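Local coordinates for protein acetone carboxylase alpha subunit (Xanthobacter autotrophicus Py2, PDB 5M45) that belongs to the hydantoinase B/oxoprolinase family and forms the alpha subunit of a carboxylase with six chains and a bound manganese ion, at residues N434-L439 and M537-I542; G574-L579 and D591-D596; E703-K708 and D740-P745. One frame throughout, in Å; residues are numbered along the deposited sequence.

Interaction 1: N434-L439 and M537-I542; sequences NTSNWL and MGNGHI
N437 and W438 grip the backbone of M537 from both ends. M537 N donates to N437 OD1 at 2.9 Å, and W438 N donates to M537 O at 3.1 Å, a nearly straight bond (165° at the hydrogen). The two loops run in roughly opposite directions. N437 follows a cis peptide bond, and its CG lies anti to the backbone N (chi1 -179°), which carries OD1 across to M537. Its ND2 bonds N620 and Y618, and this fixes which amide atom faces M537. Next along, G538 has no side chain, and S436 OG comes to 3.5 Å from G538 CA. The same hydroxyl donates to N434 OD1 at 2.9 Å. The amides of N434 and N539 are stacked, with planes 24° apart, and N434 OD1 lies 3.3 Å from N539 OD1, an acceptor pair. N539 ND2 turns the other way and bonds I542 O at 3.0 Å, on a lone pair. This tight side, N434 to W438 against M537 to N539, is buried against helix 401-422 and strand 286-297, and the W438 ring lies about 7 Å from the manganese ion. On the loose side, past N539, the chain turns off to H541, which is partly exposed and stacks on an aromatic side chain of another chain. The chemistry is mostly polar, so the loops are joined by directional bonds that set both the register and the rotation of the N437 amide.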
loop_
_atom_site.group_PDB
_atom_site.type_symbol
_atom_site.label_atom_id
_atom_site.label_comp_id
_atom_site.label_asym_id
_atom_site.label_seq_id
_atom_site.Cartn_x
_atom_site.Cartn_y
_atom_site.Cartn_z
ATOM N N ASN A 434 14.499 -20.717 -18.081
ATOM C CA ASN A 434 14.010 -20.012 -16.903
ATOM C C ASN A 434 14.719 -18.633 -16.829
ATOM O O ASN A 434 15.966 -18.563 -16.887
ATOM C CB ASN A 434 14.267 -20.826 -15.623
ATOM C CG ASN A 434 13.477 -20.312 -14.435
ATOM O OD1 ASN A 434 13.829 -19.292 -13.821
ATOM N ND2 ASN A 434 12.406 -21.018 -14.090
ATOM N N THR A 435 13.937 -17.559 -16.743
ATOM C CA THR A 435 14.483 -16.191 -16.785
ATOM C C THR A 435 14.880 -15.735 -15.356
ATOM O O THR A 435 14.067 -15.118 -14.638
ATOM C CB THR A 435 13.471 -15.211 -17.428
ATOM O OG1 THR A 435 12.313 -15.065 -16.587
ATOM C CG2 THR A 435 13.086 -15.669 -18.772
ATOM N N SER A 436 16.087 -16.107 -14.953
ATOM C CA SER A 436 16.635 -15.835 -13.584
ATOM C C SER A 436 18.148 -16.101 -13.637
ATOM O O SER A 436 18.618 -16.605 -14.667
ATOM C CB SER A 436 15.926 -16.725 -12.553
ATOM O OG SER A 436 16.260 -18.117 -12.711
ATOM N N ASN A 437 18.965 -15.794 -12.624
ATOM C CA ASN A 437 18.669 -15.110 -11.338
ATOM C C ASN A 437 18.351 -13.626 -11.482
ATOM O O ASN A 437 18.862 -12.984 -12.381
ATOM C CB ASN A 437 19.913 -15.219 -10.448
ATOM C CG ASN A 437 19.723 -14.568 -9.064
ATOM O OD1 ASN A 437 18.945 -15.060 -8.223
ATOM N ND2 ASN A 437 20.479 -13.501 -8.810
ATOM N N TRP A 438 17.545 -13.102 -10.552
ATOM C CA TRP A 438 17.295 -11.664 -10.377
ATOM C C TRP A 438 18.076 -11.102 -9.165
ATOM O O TRP A 438 17.711 -11.341 -7.983
ATOM C CB TRP A 438 15.785 -11.407 -10.214
ATOM C CG TRP A 438 14.965 -11.789 -11.397
ATOM C CD1 TRP A 438 14.317 -12.997 -11.589
ATOM C CD2 TRP A 438 14.692 -11.002 -12.572
ATOM N NE1 TRP A 438 13.670 -13.004 -12.790
ATOM C CE2 TRP A 438 13.896 -11.812 -13.437
ATOM C CE3 TRP A 438 15.076 -9.735 -13.003
ATOM C CZ2 TRP A 438 13.441 -11.370 -14.684
ATOM C CZ3 TRP A 438 14.616 -9.266 -14.269
ATOM C CH2 TRP A 438 13.778 -10.097 -15.086
ATOM N N LEU A 439 19.174 -10.398 -9.459
ATOM C CA LEU A 439 19.984 -9.742 -8.438
ATOM C C LEU A 439 19.179 -8.562 -7.865
ATOM O O LEU A 439 18.764 -7.683 -8.606
ATOM C CB LEU A 439 21.336 -9.259 -9.012
ATOM C CG LEU A 439 22.314 -8.487 -8.107
ATOM C CD1 LEU A 439 23.752 -8.654 -8.548
ATOM C CD2 LEU A 439 21.997 -6.982 -7.974
ATOM N N MET A 537 16.828 -14.781 -6.263
ATOM C CA MET A 537 15.513 -15.265 -6.735
ATOM C C MET A 537 15.626 -15.931 -8.114
ATOM O O MET A 537 15.915 -15.277 -9.104
ATOM C CB MET A 537 14.484 -14.110 -6.803
ATOM C CG MET A 537 13.044 -14.540 -7.143
ATOM S SD MET A 537 12.342 -15.811 -6.073
ATOM C CE MET A 537 12.026 -17.224 -7.143
ATOM N N GLY A 538 15.370 -17.246 -8.136
ATOM C CA GLY A 538 15.411 -18.089 -9.350
ATOM C C GLY A 538 15.161 -19.558 -9.020
ATOM O O GLY A 538 15.000 -19.926 -7.841
ATOM N N ASN A 539 15.118 -20.394 -10.046
ATOM C CA ASN A 539 14.934 -21.846 -9.885
ATOM C C ASN A 539 16.214 -22.481 -9.330
ATOM O O ASN A 539 17.326 -22.058 -9.680
ATOM C CB ASN A 539 14.510 -22.502 -11.211
ATOM C CG ASN A 539 15.564 -22.383 -12.309
ATOM O OD1 ASN A 539 16.074 -21.306 -12.565
ATOM N ND2 ASN A 539 15.900 -23.511 -12.964
ATOM N N GLY A 540 16.062 -23.466 -8.461
ATOM C CA GLY A 540 17.182 -24.105 -7.747
ATOM C C GLY A 540 17.256 -25.595 -7.942
ATOM O O GLY A 540 18.058 -26.113 -8.765
ATOM N N HIS A 541 16.392 -26.292 -7.213
ATOM C CA HIS A 541 16.334 -27.761 -7.268
ATOM C C HIS A 541 15.817 -28.378 -8.589
ATOM O O HIS A 541 16.092 -29.560 -8.854
ATOM C CB HIS A 541 15.488 -28.294 -6.100
ATOM C CG HIS A 541 15.980 -27.907 -4.741
ATOM N ND1 HIS A 541 17.147 -28.391 -4.210
ATOM C CD2 HIS A 541 15.440 -27.102 -3.792
ATOM C CE1 HIS A 541 17.311 -27.904 -2.988
ATOM N NE2 HIS A 541 16.302 -27.086 -2.733
ATOM N N ILE A 542 15.077 -27.606 -9.388
ATOM C CA ILE A 542 14.390 -28.077 -10.602
ATOM C C ILE A 542 14.764 -27.183 -11.798
ATOM O O ILE A 542 14.746 -25.949 -11.690
ATOM C CB ILE A 542 12.860 -28.050 -10.394
ATOM C CG1 ILE A 542 12.462 -29.101 -9.351
ATOM C CG2 ILE A 542 12.097 -28.323 -11.699
ATOM C CD1 ILE A 542 11.012 -29.052 -8.857
#

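Interaction 2: G574-L579 and D591-D596; sequences GAEIPL and DAMLPD
E576 and M593 bring the two backbones nearest, with CA atoms 6.6 Å apart. No direct hydrogen bond links the segments. Instead one water donates to both E576 O and M593 O, at 2.8 Å each. The first segment leaves helix 567-573 through a Schellman motif at G574 and then runs extended. The second begins with a turn of helical phi/psi, closed by L594 N to D591 O at 3.2 Å. M593 carries most of the side-chain contact. CG stands anti to the carbonyl carbon (chi1 -59°) and the chain beyond is extended, which takes the sulfur across to the peptide between I577 and P578. M593 SD lies 3.6 Å from P578 N. The E576 side chain crosses that of M593 at about a right angle, and E576 OE1 sits 3.8 Å from M593 CE. E576 is at the exposed side of the contact. Deeper in, P578 CG meets L594 CD2 at 4.1 Å, and both side chains also rest on L617 of strand 617-621. P578 further touches W590 and L567, while I577 packs back on helix 567-573. D591 forms a salt bridge with R601 of strand 598-602. The arrangement is that of a long connection folded back on itself between a helix and strand 598-602, the outermost within this chain of a five-stranded antiparallel sheet, held by a methionine, a proline and a shared water.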
loop_
_atom_site.group_PDB
_atom_site.type_symbol
_atom_site.label_atom_id
_atom_site.label_comp_id
_atom_site.label_asym_id
_atom_site.label_seq_id
_atom_site.Cartn_x
_atom_site.Cartn_y
_atom_site.Cartn_z
ATOM N N GLY A 574 48.596 -7.330 -2.598
ATOM C CA GLY A 574 48.944 -8.014 -3.834
ATOM C C GLY A 574 48.609 -9.496 -3.881
ATOM O O GLY A 574 49.089 -10.197 -4.755
ATOM N N ALA A 575 47.787 -9.988 -2.963
ATOM C CA ALA A 575 47.335 -11.393 -2.964
ATOM C C ALA A 575 46.377 -11.703 -4.122
ATOM O O ALA A 575 45.781 -10.779 -4.688
ATOM C CB ALA A 575 46.658 -11.729 -1.641
ATOM N N GLU A 576 46.205 -12.985 -4.451
ATOM C CA GLU A 576 45.251 -13.398 -5.499
ATOM C C GLU A 576 43.856 -12.953 -5.097
ATOM O O GLU A 576 43.451 -13.099 -3.934
ATOM C CB GLU A 576 45.076 -14.914 -5.648
ATOM C CG GLU A 576 46.257 -15.825 -5.897
ATOM C CD GLU A 576 45.729 -17.278 -6.065
ATOM O OE1 GLU A 576 45.315 -17.614 -7.220
ATOM O OE2 GLU A 576 45.664 -18.053 -5.042
ATOM N N ILE A 577 43.109 -12.446 -6.065
ATOM C CA ILE A 577 41.707 -12.075 -5.815
ATOM C C ILE A 577 40.735 -12.765 -6.789
ATOM O O ILE A 577 41.101 -13.041 -7.939
ATOM C CB ILE A 577 41.511 -10.555 -5.766
ATOM C CG1 ILE A 577 41.970 -9.890 -7.028
ATOM C CG2 ILE A 577 42.275 -9.967 -4.590
ATOM C CD1 ILE A 577 41.918 -8.369 -6.900
ATOM N N PRO A 578 39.521 -13.107 -6.305
ATOM C CA PRO A 578 38.520 -13.708 -7.208
ATOM C C PRO A 578 38.156 -12.764 -8.359
ATOM O O PRO A 578 37.791 -11.615 -8.111
ATOM C CB PRO A 578 37.300 -13.940 -6.320
ATOM C CG PRO A 578 37.821 -13.874 -4.930
ATOM C CD PRO A 578 39.028 -13.007 -4.933
ATOM N N LEU A 579 38.295 -13.256 -9.601
ATOM C CA LEU A 579 37.883 -12.526 -10.800
ATOM C C LEU A 579 37.240 -13.492 -11.797
ATOM O O LEU A 579 37.434 -14.734 -11.709
ATOM C CB LEU A 579 39.071 -11.828 -11.456
ATOM C CG LEU A 579 39.925 -10.851 -10.615
ATOM C CD1 LEU A 579 41.293 -10.641 -11.303
ATOM C CD2 LEU A 579 39.155 -9.542 -10.379
ATOM N N ASP A 591 37.090 -19.982 -3.477
ATOM C CA ASP A 591 36.860 -20.229 -2.040
ATOM C C ASP A 591 38.182 -20.296 -1.248
ATOM O O ASP A 591 38.298 -19.699 -0.178
ATOM C CB ASP A 591 36.014 -21.510 -1.842
ATOM C CG ASP A 591 34.676 -21.464 -2.563
ATOM O OD1 ASP A 591 34.611 -20.921 -3.700
ATOM O OD2 ASP A 591 33.663 -21.986 -2.004
ATOM N N ALA A 592 39.185 -20.953 -1.827
ATOM C CA ALA A 592 40.511 -21.046 -1.196
ATOM C C ALA A 592 41.274 -19.711 -1.118
ATOM O O ALA A 592 42.211 -19.600 -0.334
ATOM C CB ALA A 592 41.353 -22.108 -1.903
ATOM N N MET A 593 40.882 -18.725 -1.927
ATOM C CA MET A 593 41.489 -17.384 -1.908
ATOM C C MET A 593 40.957 -16.518 -0.748
ATOM O O MET A 593 41.520 -15.443 -0.476
ATOM C CB MET A 593 41.189 -16.647 -3.230
ATOM C CG MET A 593 41.669 -17.310 -4.517
ATOM S SD MET A 593 41.177 -16.318 -5.977
ATOM C CE MET A 593 41.506 -17.474 -7.298
ATOM N N LEU A 594 39.882 -16.959 -0.085
ATOM C CA LEU A 594 39.200 -16.201 0.947
ATOM C C LEU A 594 39.138 -17.019 2.244
ATOM O O LEU A 594 38.054 -17.354 2.714
ATOM C CB LEU A 594 37.778 -15.864 0.480
ATOM C CG LEU A 594 37.628 -15.118 -0.855
ATOM C CD1 LEU A 594 36.156 -14.975 -1.230
ATOM C CD2 LEU A 594 38.285 -13.743 -0.819
ATOM N N PRO A 595 40.322 -17.317 2.841
ATOM C CA PRO A 595 40.366 -18.175 4.035
ATOM C C PRO A 595 39.597 -17.628 5.248
ATOM O O PRO A 595 39.224 -18.408 6.102
ATOM C CB PRO A 595 41.878 -18.291 4.335
ATOM C CG PRO A 595 42.477 -17.036 3.750
ATOM C CD PRO A 595 41.656 -16.786 2.507
ATOM N N ASP A 596 39.377 -16.310 5.350
ATOM C CA ASP A 596 38.647 -15.742 6.510
ATOM C C ASP A 596 37.138 -15.522 6.263
ATOM O O ASP A 596 36.429 -15.116 7.167
ATOM C CB ASP A 596 39.287 -14.432 6.966
ATOM C CG ASP A 596 40.767 -14.615 7.388
ATOM O OD1 ASP A 596 41.074 -15.565 8.123
ATOM O OD2 ASP A 596 41.644 -13.820 6.976
HETATM O O HOH W 1 43.932 -14.648 -1.679
#

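Interaction 3: E703-K708 and D740-P745; sequences EKILAK and DSWTLP
W742 turns the edge of its indole toward the end of helix 694-706, which closes in a Schellman motif at K708. I705 O sits by the ring edge near its plane, and L706 O lies in plane at the edge, 3.9 Å from W742 CD1. On one side of the indole, K708 NZ stands 5.2 Å from the centre of the five-membered ring, a long approach and at most a weak cation-pi attraction. Two methyls lie on the other side: I705 CG2 packs on W742 CZ2 at 3.6 Å, and L706 CD2 reaches W742 CD1 at 4.1 Å. The first torsion (chi1 -178°) swings the indole away from the W742 backbone N and out to the helix. W742 NE1 then donates to I705 O at 3.0 Å. K708 N bonds the same oxygen, so I705 O takes two donors, one from each side of its carbonyl plane. F722 and F732 of the two following helices also pack on the indole. The K708 chain is fully extended past the ring, and its CD touches L744 CD1. A water accepts from both K708 NZ and T743 N. K708 NZ also donates to T743 O at 2.9 Å, nearly along the C=O axis (C=O...N angle 174° at T743 O).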
loop_
_atom_site.group_PDB
_atom_site.type_symbol
_atom_site.label_atom_id
_atom_site.label_comp_id
_atom_site.label_asym_id
_atom_site.label_seq_id
_atom_site.Cartn_x
_atom_site.Cartn_y
_atom_site.Cartn_z
ATOM N N GLU A 703 5.081 -49.431 -6.274
ATOM C CA GLU A 703 5.252 -49.815 -4.883
ATOM C C GLU A 703 5.515 -48.609 -3.968
ATOM O O GLU A 703 4.947 -48.516 -2.870
ATOM C CB GLU A 703 6.370 -50.879 -4.695
ATOM C CG GLU A 703 6.632 -51.164 -3.204
ATOM C CD GLU A 703 7.740 -52.191 -2.918
ATOM O OE1 GLU A 703 8.538 -52.573 -3.854
ATOM O OE2 GLU A 703 7.799 -52.623 -1.717
ATOM N N LYS A 704 6.366 -47.690 -4.424
ATOM C CA LYS A 704 6.618 -46.472 -3.662
ATOM C C LYS A 704 5.383 -45.580 -3.536
ATOM O O LYS A 704 5.159 -45.003 -2.464
ATOM C CB LYS A 704 7.752 -45.673 -4.297
ATOM C CG LYS A 704 9.057 -46.423 -4.199
ATOM C CD LYS A 704 10.213 -45.619 -4.731
ATOM C CE LYS A 704 11.434 -46.493 -4.696
ATOM N NZ LYS A 704 12.483 -45.851 -5.494
ATOM N N ILE A 705 4.602 -45.465 -4.604
ATOM C CA ILE A 705 3.365 -44.667 -4.568
ATOM C C ILE A 705 2.388 -45.274 -3.538
ATOM O O ILE A 705 1.834 -44.551 -2.681
ATOM C CB ILE A 705 2.680 -44.591 -5.948
ATOM C CG1 ILE A 705 3.576 -43.828 -6.945
ATOM C CG2 ILE A 705 1.296 -43.930 -5.829
ATOM C CD1 ILE A 705 3.205 -44.010 -8.413
ATOM N N LEU A 706 2.196 -46.596 -3.603
ATOM C CA LEU A 706 1.326 -47.275 -2.630
ATOM C C LEU A 706 1.795 -47.053 -1.182
ATOM O O LEU A 706 0.976 -46.856 -0.295
ATOM C CB LEU A 706 1.224 -48.768 -2.947
ATOM C CG LEU A 706 0.433 -49.164 -4.197
ATOM C CD1 LEU A 706 0.718 -50.623 -4.514
ATOM C CD2 LEU A 706 -1.049 -48.952 -3.968
ATOM N N ALA A 707 3.111 -47.058 -0.949
ATOM C CA ALA A 707 3.673 -46.814 0.384
ATOM C C ALA A 707 3.795 -45.317 0.776
ATOM O O ALA A 707 4.253 -45.003 1.870
ATOM C CB ALA A 707 5.039 -47.495 0.497
ATOM N N LYS A 708 3.400 -44.405 -0.099
ATOM C CA LYS A 708 3.565 -42.952 0.125
ATOM C C LYS A 708 5.019 -42.493 0.355
ATOM O O LYS A 708 5.296 -41.572 1.095
ATOM C CB LYS A 708 2.573 -42.472 1.183
ATOM C CG LYS A 708 1.154 -42.621 0.618
ATOM C CD LYS A 708 0.090 -42.364 1.619
ATOM C CE LYS A 708 -1.219 -42.895 1.051
ATOM N NZ LYS A 708 -2.225 -42.851 2.102
ATOM N N ASP A 740 -9.039 -48.277 -5.211
ATOM C CA ASP A 740 -9.850 -47.231 -4.586
ATOM C C ASP A 740 -9.579 -46.996 -3.097
ATOM O O ASP A 740 -9.812 -45.888 -2.610
ATOM C CB ASP A 740 -11.361 -47.469 -4.822
ATOM C CG ASP A 740 -11.768 -47.287 -6.286
ATOM O OD1 ASP A 740 -11.003 -46.691 -7.070
ATOM O OD2 ASP A 740 -12.855 -47.764 -6.662
ATOM N N SER A 741 -9.060 -48.001 -2.399
ATOM C CA SER A 741 -8.657 -47.859 -0.991
ATOM C C SER A 741 -7.406 -46.956 -0.763
ATOM O O SER A 741 -7.181 -46.504 0.350
ATOM C CB SER A 741 -8.398 -49.235 -0.406
ATOM O OG SER A 741 -7.388 -49.877 -1.167
ATOM N N TRP A 742 -6.598 -46.722 -1.799
ATOM C CA TRP A 742 -5.486 -45.758 -1.728
ATOM C C TRP A 742 -6.036 -44.330 -1.891
ATOM O O TRP A 742 -6.761 -44.072 -2.835
ATOM C CB TRP A 742 -4.446 -46.050 -2.837
ATOM C CG TRP A 742 -3.213 -45.160 -2.858
ATOM C CD1 TRP A 742 -2.044 -45.379 -2.223
ATOM C CD2 TRP A 742 -3.055 -43.922 -3.568
ATOM N NE1 TRP A 742 -1.156 -44.363 -2.480
ATOM C CE2 TRP A 742 -1.753 -43.450 -3.304
ATOM C CE3 TRP A 742 -3.891 -43.156 -4.399
ATOM C CZ2 TRP A 742 -1.263 -42.261 -3.854
ATOM C CZ3 TRP A 742 -3.402 -41.966 -4.934
ATOM C CH2 TRP A 742 -2.095 -41.555 -4.670
ATOM N N THR A 743 -5.704 -43.437 -0.956
ATOM C CA THR A 743 -6.086 -42.019 -1.045
ATOM C C THR A 743 -4.890 -41.141 -0.598
ATOM O O THR A 743 -4.016 -41.614 0.165
ATOM C CB THR A 743 -7.313 -41.652 -0.177
ATOM O OG1 THR A 743 -7.001 -41.829 1.209
ATOM C CG2 THR A 743 -8.553 -42.546 -0.530
ATOM N N LEU A 744 -4.871 -39.891 -1.075
ATOM C CA LEU A 744 -3.809 -38.919 -0.773
ATOM C C LEU A 744 -4.382 -37.555 -0.318
ATOM O O LEU A 744 -4.260 -36.534 -1.049
ATOM C CB LEU A 744 -2.864 -38.795 -1.969
ATOM C CG LEU A 744 -1.500 -38.151 -1.665
ATOM C CD1 LEU A 744 -0.551 -39.077 -0.872
ATOM C CD2 LEU A 744 -0.885 -37.660 -2.975
ATOM N N PRO A 745 -5.014 -37.527 0.864
ATOM C CA PRO A 745 -5.499 -36.224 1.368
ATOM C C PRO A 745 -4.330 -35.323 1.809
ATOM O O PRO A 745 -3.376 -35.773 2.458
ATOM C CB PRO A 745 -6.379 -36.608 2.560
ATOM C CG PRO A 745 -5.852 -37.922 3.035
ATOM C CD PRO A 745 -5.297 -38.633 1.806
HETATM O O HOH W 2 -4.449 -44.584 1.407
#

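Interaction 1 lies in the interior, where every touching residue is buried. Interactions 2 and 3 are peripheral, with centres about 37 and 35 Å from the centre of the chain. The three do not touch one another and follow in series along the sequence. Interactions 1 and 2 both reach strand 617-621: N437 bonds Y618 and N620, while P578 and L594 rest on L617. Interaction 3 joins the end of helix 694-706 to the loop 740-745. Chemistry changes with place. The core contact is made by direct polar bonds within the chain and stacked amides. Interaction 2 is apolar, with one bridging water. Interaction 3 mixes an aromatic ring, a helix end and a lysine, and its water bridges two donors, where that of interaction 2 bridges two acceptors.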